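Local structure of prolyl-tRNA synthetase (Giardia lamblia ATCC 50803, 3IAL) at residues D330-K333 / S334-L338; E493-L496 / P497-C501; R391-I395 / T396-K400. The protein probably catalyses the ATP-dependent attachment of L-proline to tRNA(Pro), a class II aminoacyl-tRNA synthetase reaction, and is captured here with prolyl-adenylate bound. All blocks are in the same frame, centred on the assembly; numbering follows the deposited sequence. Where two conformers were deposited one is given.

Contacts 1 and 3 share the anticodon-binding domain, their centres about 14 Å apart, whereas contact 2 lies in the C-terminal region, its centre about 54 and 55 Å from those of contacts 1 and 3. Contact 3 is partly buried and joins an edge strand to a short helix through aliphatic side chains and the first backbone bonds of the helix; contact 1, nearer the surface, ends a longer helix with a glycine turn. Both pack against helix 416-438, and they meet where Thr-331 OG1 lies 3.6 Å from Met-399 CE, a packing contact. Contact 2 is a surface loop built on a Pro-Gly turn, where aliphatic side chains meet a carboxylate bonded to Tyr-511 outside the contact.

Contact 1. Residues D330-K333 / S334-L338; sequences DTLK and SKLGL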
# COMPACT_ATOMS: atom_id res chain seq x y z
N ASP B 330 17.49 18.86 -11.14
CA ASP B 330 18.30 18.08 -10.21
C ASP B 330 18.32 18.67 -8.80
O ASP B 330 18.23 17.94 -7.83
CB ASP B 330 19.74 17.91 -10.74
CG ASP B 330 19.82 16.98 -11.95
OD1 ASP B 330 18.93 16.11 -12.12
OD2 ASP B 330 20.79 17.10 -12.74
N THR B 331 18.45 19.99 -8.71
CA THR B 331 18.35 20.69 -7.42
C THR B 331 16.97 20.48 -6.76
O THR B 331 16.89 20.10 -5.59
CB THR B 331 18.62 22.19 -7.60
OG1 THR B 331 19.97 22.38 -8.03
CG2 THR B 331 18.40 22.96 -6.30
N LEU B 332 15.90 20.72 -7.52
CA LEU B 332 14.54 20.54 -6.99
C LEU B 332 14.26 19.09 -6.53
O LEU B 332 13.56 18.89 -5.54
CB LEU B 332 13.49 20.98 -8.02
CG LEU B 332 13.52 22.43 -8.50
CD1 LEU B 332 12.30 22.69 -9.38
CD2 LEU B 332 13.57 23.43 -7.34
N LYS B 333 14.80 18.11 -7.24
CA LYS B 333 14.61 16.70 -6.86
C LYS B 333 15.51 16.29 -5.69
O LYS B 333 15.03 15.82 -4.65
CB LYS B 333 14.84 15.77 -8.05
CG LYS B 333 13.73 15.81 -9.09
CD LYS B 333 13.86 14.70 -10.13
CE LYS B 333 15.02 14.95 -11.08
NZ LYS B 333 15.00 14.00 -12.23
N SER B 334 16.81 16.50 -5.85
CA SER B 334 17.81 15.99 -4.91
C SER B 334 17.82 16.71 -3.56
O SER B 334 17.91 16.07 -2.52
CB SER B 334 19.20 16.03 -5.54
OG SER B 334 19.17 15.45 -6.83
N LYS B 335 17.73 18.04 -3.59
CA LYS B 335 17.83 18.84 -2.36
C LYS B 335 16.49 19.07 -1.65
O LYS B 335 16.46 19.23 -0.43
CB LYS B 335 18.49 20.20 -2.64
CG LYS B 335 20.00 20.16 -2.84
CD LYS B 335 20.75 19.89 -1.53
CE LYS B 335 22.22 20.24 -1.64
NZ LYS B 335 23.05 19.48 -0.66
N LEU B 336 15.40 19.10 -2.40
CA LEU B 336 14.08 19.41 -1.84
C LEU B 336 13.11 18.22 -1.84
O LEU B 336 12.08 18.27 -1.17
CB LEU B 336 13.45 20.58 -2.60
CG LEU B 336 14.27 21.87 -2.67
CD1 LEU B 336 13.62 22.89 -3.61
CD2 LEU B 336 14.48 22.45 -1.28
N GLY B 337 13.42 17.17 -2.59
CA GLY B 337 12.56 15.99 -2.68
C GLY B 337 11.29 16.19 -3.50
O GLY B 337 10.33 15.44 -3.36
N LEU B 338 11.30 17.20 -4.38
CA LEU B 338 10.13 17.50 -5.22
C LEU B 338 10.06 16.56 -6.41
O LEU B 338 11.09 16.07 -6.89
CB LEU B 338 10.19 18.94 -5.73
CG LEU B 338 10.16 20.04 -4.67
CD1 LEU B 338 10.10 21.41 -5.34
CD2 LEU B 338 8.98 19.85 -3.71
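A C-capping turn with glycine at the C' position ends helix 315-334, the helix of a beta-alpha-beta crossover in the anticodon-binding domain, and it folds Gly-337 and Leu-338 back onto Leu-332 and Lys-333. Gly-337 is the first residue to leave helical backbone angles, and its positive phi of 74° turns the chain out of the spiral. Two nested bonds close the turn: Gly-337 N donates to Lys-333 O at 2.9 Å, and outside it Leu-338 N donates to Leu-332 O at 3.1 Å. The pair resembles a Schellman motif but is one residue wider, with i+4 and i+6 bonds instead of the classical i+3 and i+5. The inner bond is bent, and its donor stands well above the carbonyl plane of Lys-333, while the outer one is straighter at 154°.

Leu-332 is the buried member of the group. Its CD2 meets CD1 of Leu-336 at 3.8 Å, the two side chains crossing obliquely. Its CB lies 4.3 Å from Leu-338 CD1, an apolar touch of the residues that the outer bond joins. Leu-332 and Leu-338 both rest on Ile-417 of helix 416-438, and Leu-332 also reaches Val-340 of the next strand. Along the last helical turn Lys-335 N still bonds to Thr-331 O, whereas the hydroxyl of Thr-331 turns back to Glu-327 O.

On the exposed side, Ser-334 grips one carbonyl twice. With OG beside its own backbone N (chi1 -49°), the hydroxyl curls back to Asp-330 O at 2.8 Å, and Ser-334 N reaches the same oxygen at 2.8 Å; the two donors approach from opposite faces of the carbonyl plane.

Contact 2. Residues E493-L496 / P497-C501; sequences ENVL and PGEVC
Val-495 leads into the turn and touches its far limb, where Glu-499 comes back beside it. The valine has chi1 near 65°, which sets CG2 opposite the backbone N and toward the glutamate: CG2 lies 3.8 Å from Glu-499 OE1 and about as far from Glu-499 CB. Val-495 also rests on Tyr-511 of strand 510-515 and on Ala-508 in the loop before it, while Glu-499 touches Pro-463.

Leu-496 comes next and opens a type II beta turn that ends at Glu-499, with Pro-497 and Gly-498 at its two central positions. Proline suits the first of these with its fixed phi, and glycine the second, where phi is positive (81°). The closing bond, from Glu-499 N to Leu-496 O at 3.4 Å, is weak by length though fairly straight at 158°.

Glu-499 also meets Leu-496 through its side chain. Its extended chain crosses the leucine at a slant, bringing OE1 into van der Waals contact at 3.5 Å from Leu-496 CB, with CG and CD1 of the leucine a little farther away. OE1 is hydrogen-bonded to the hydroxyl of Tyr-511, while the backbone of Glu-499 pairs with Ala-508. The chemistry is consistent with a turn, in the loop between strands 485-489 and 510-515, whose weak closing bond is supplemented by Tyr-511, which bonds to Glu-499 OE1 and weakly to Leu-496 N, so that one hydroxyl touches both limbs.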
# COMPACT_ATOMS: atom_id res chain seq x y z
N GLU B 493 -20.19 22.91 20.32
CA GLU B 493 -20.89 24.18 20.17
C GLU B 493 -21.95 24.27 21.25
O GLU B 493 -22.86 23.44 21.30
CB GLU B 493 -21.58 24.29 18.81
CG GLU B 493 -20.64 24.51 17.64
CD GLU B 493 -21.37 24.48 16.30
OE1 GLU B 493 -20.78 24.00 15.32
OE2 GLU B 493 -22.52 24.95 16.24
N ASN B 494 -21.85 25.27 22.12
CA ASN B 494 -22.81 25.40 23.21
C ASN B 494 -23.90 26.43 22.92
O ASN B 494 -23.61 27.55 22.51
CB ASN B 494 -22.12 25.68 24.55
CG ASN B 494 -22.08 24.45 25.45
OD1 ASN B 494 -23.12 23.84 25.71
ND2 ASN B 494 -20.89 24.08 25.91
N VAL B 495 -25.15 26.01 23.10
CA VAL B 495 -26.29 26.85 22.80
C VAL B 495 -26.40 27.96 23.84
O VAL B 495 -26.10 27.76 25.02
CB VAL B 495 -27.62 26.05 22.74
CG1 VAL B 495 -27.97 25.45 24.09
CG2 VAL B 495 -28.75 26.93 22.23
N LEU B 496 -26.80 29.14 23.38
CA LEU B 496 -27.01 30.27 24.26
C LEU B 496 -28.27 29.99 25.07
O LEU B 496 -29.24 29.45 24.54
CB LEU B 496 -27.16 31.55 23.44
CG LEU B 496 -25.94 31.91 22.58
CD1 LEU B 496 -26.29 32.95 21.52
CD2 LEU B 496 -24.80 32.39 23.48
N PRO B 497 -28.27 30.32 26.37
CA PRO B 497 -29.50 30.10 27.13
C PRO B 497 -30.64 30.96 26.59
O PRO B 497 -30.41 32.07 26.11
CB PRO B 497 -29.13 30.49 28.56
CG PRO B 497 -27.93 31.37 28.43
CD PRO B 497 -27.20 30.91 27.20
N GLY B 498 -31.86 30.42 26.62
CA GLY B 498 -33.03 31.15 26.15
C GLY B 498 -33.25 31.13 24.65
O GLY B 498 -34.23 31.68 24.16
N GLU B 499 -32.36 30.49 23.90
CA GLU B 499 -32.56 30.31 22.47
C GLU B 499 -33.65 29.25 22.28
O GLU B 499 -33.76 28.33 23.08
CB GLU B 499 -31.25 29.91 21.77
CG GLU B 499 -31.17 30.35 20.31
CD GLU B 499 -29.75 30.54 19.80
OE1 GLU B 499 -28.78 30.38 20.58
OE2 GLU B 499 -29.60 30.87 18.61
N VAL B 500 -34.46 29.41 21.24
CA VAL B 500 -35.58 28.49 21.01
C VAL B 500 -35.37 27.67 19.74
O VAL B 500 -34.71 28.11 18.81
CB VAL B 500 -36.94 29.23 20.91
CG1 VAL B 500 -37.29 29.89 22.27
CG2 VAL B 500 -36.94 30.24 19.76
N CYS B 501 -35.95 26.47 19.74
CA CYS B 501 -35.89 25.56 18.61
C CYS B 501 -36.59 26.18 17.41
O CYS B 501 -37.74 26.60 17.51
CB CYS B 501 -36.56 24.24 18.98
SG CYS B 501 -36.79 23.06 17.62

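Contact 3. Residues R391-I395 / T396-K400; sequences RVIPI and TEVMK
Ile-393 and Val-398 meet where the edge strand 391-394 of the anticodon-binding domain runs directly into helix 395-399. Ile-393 CG2 approaches Val-398 CG2 to 3.6 Å, the two branched side chains crossing at about a right angle. The valine methyl is set for this by chi1 of 168°, which leaves CG2 beside its own backbone N and on the strand side. The next apolar pair, i and i+4 in the helix, is Ile-395 and Met-399, whose side chains run alongside each other with Ile-395 CG2 4.1 Å from Met-399 CG.

The backbone bonds start the helix. Pro-394 occupies the N-cap position, and its carbonyl O accepts Val-398 N at 3.1 Å in a nearly straight bond (166°). Ile-395 O takes Met-399 N at 3.0 Å. Arg-391 and Ile-393 pair with Val-380 and Cys-378 of strand 377-382, and Ile-395 continues the ladder to Gly-376, just before that strand; Pro-394 falls between these pairing positions, and its lack of an N-H breaks none of the bonds.

Among the surrounding elements, Ile-393 and Val-398 face Val-416 at the start of helix 416-438, which Arg-391 also joins through a salt bridge to Glu-420. Met-399 and Ile-395 turn instead to helix 315-334, so the short helix is wedged between the two longer ones beside the sheet edge.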
# COMPACT_ATOMS: atom_id res chain seq x y z
N ARG B 391 5.51 34.81 -11.78
CA ARG B 391 6.64 35.33 -11.02
C ARG B 391 7.92 35.22 -11.83
O ARG B 391 8.25 34.15 -12.36
CB ARG B 391 6.82 34.56 -9.71
CG ARG B 391 5.71 34.77 -8.69
CD ARG B 391 4.57 33.76 -8.84
NE ARG B 391 3.82 33.65 -7.59
CZ ARG B 391 2.61 34.17 -7.36
NH1 ARG B 391 1.95 34.84 -8.30
NH2 ARG B 391 2.05 34.01 -6.16
N VAL B 392 8.65 36.32 -11.93
CA VAL B 392 9.99 36.32 -12.48
C VAL B 392 10.94 36.10 -11.30
O VAL B 392 10.99 36.91 -10.38
CB VAL B 392 10.30 37.64 -13.21
CG1 VAL B 392 11.73 37.64 -13.73
CG2 VAL B 392 9.32 37.83 -14.36
N ILE B 393 11.66 34.99 -11.33
CA ILE B 393 12.57 34.63 -10.26
C ILE B 393 13.93 34.36 -10.89
O ILE B 393 14.01 33.60 -11.86
CB ILE B 393 12.13 33.34 -9.52
CG1 ILE B 393 10.64 33.42 -9.13
CG2 ILE B 393 12.98 33.13 -8.27
CD1 ILE B 393 10.21 32.31 -8.17
N PRO B 394 14.99 34.99 -10.36
CA PRO B 394 16.34 34.70 -10.83
C PRO B 394 16.65 33.21 -10.71
O PRO B 394 16.20 32.57 -9.77
CB PRO B 394 17.23 35.51 -9.88
CG PRO B 394 16.37 36.66 -9.48
CD PRO B 394 14.97 36.13 -9.42
N ILE B 395 17.40 32.67 -11.67
CA ILE B 395 17.74 31.25 -11.68
C ILE B 395 18.58 30.90 -10.46
O ILE B 395 18.39 29.85 -9.86
CB ILE B 395 18.49 30.84 -12.97
CG1 ILE B 395 17.55 30.92 -14.18
CG2 ILE B 395 19.03 29.41 -12.86
CD1 ILE B 395 18.21 30.57 -15.50
N THR B 396 19.50 31.80 -10.10
CA THR B 396 20.34 31.64 -8.91
C THR B 396 19.49 31.46 -7.65
O THR B 396 19.76 30.58 -6.84
CB THR B 396 21.28 32.84 -8.72
OG1 THR B 396 20.51 34.05 -8.64
CG2 THR B 396 22.28 32.95 -9.88
N GLU B 397 18.46 32.29 -7.49
CA GLU B 397 17.54 32.18 -6.36
C GLU B 397 16.83 30.82 -6.36
O GLU B 397 16.75 30.17 -5.32
CB GLU B 397 16.51 33.32 -6.39
CG GLU B 397 15.71 33.49 -5.11
CD GLU B 397 14.81 34.72 -5.13
OE1 GLU B 397 15.16 35.72 -5.79
OE2 GLU B 397 13.76 34.70 -4.46
N VAL B 398 16.34 30.40 -7.52
CA VAL B 398 15.69 29.09 -7.67
C VAL B 398 16.62 27.93 -7.27
O VAL B 398 16.15 26.93 -6.71
CB VAL B 398 15.15 28.90 -9.11
CG1 VAL B 398 14.77 27.46 -9.37
CG2 VAL B 398 13.97 29.83 -9.36
N MET B 399 17.92 28.07 -7.54
CA MET B 399 18.91 27.05 -7.15
C MET B 399 19.33 27.19 -5.67
O MET B 399 19.92 26.27 -5.10
CB MET B 399 20.16 27.15 -8.04
CG MET B 399 19.91 27.10 -9.55
SD MET B 399 19.81 25.45 -10.28
CE MET B 399 21.50 24.89 -10.13
N LYS B 400 19.02 28.34 -5.07
CA LYS B 400 19.42 28.63 -3.69
C LYS B 400 18.64 27.77 -2.70
O LYS B 400 17.41 27.82 -2.66
CB LYS B 400 19.20 30.11 -3.38
CG LYS B 400 19.52 30.56 -1.97
CD LYS B 400 19.36 32.07 -1.89
CE LYS B 400 19.40 32.61 -0.48
NZ LYS B 400 19.36 34.12 -0.49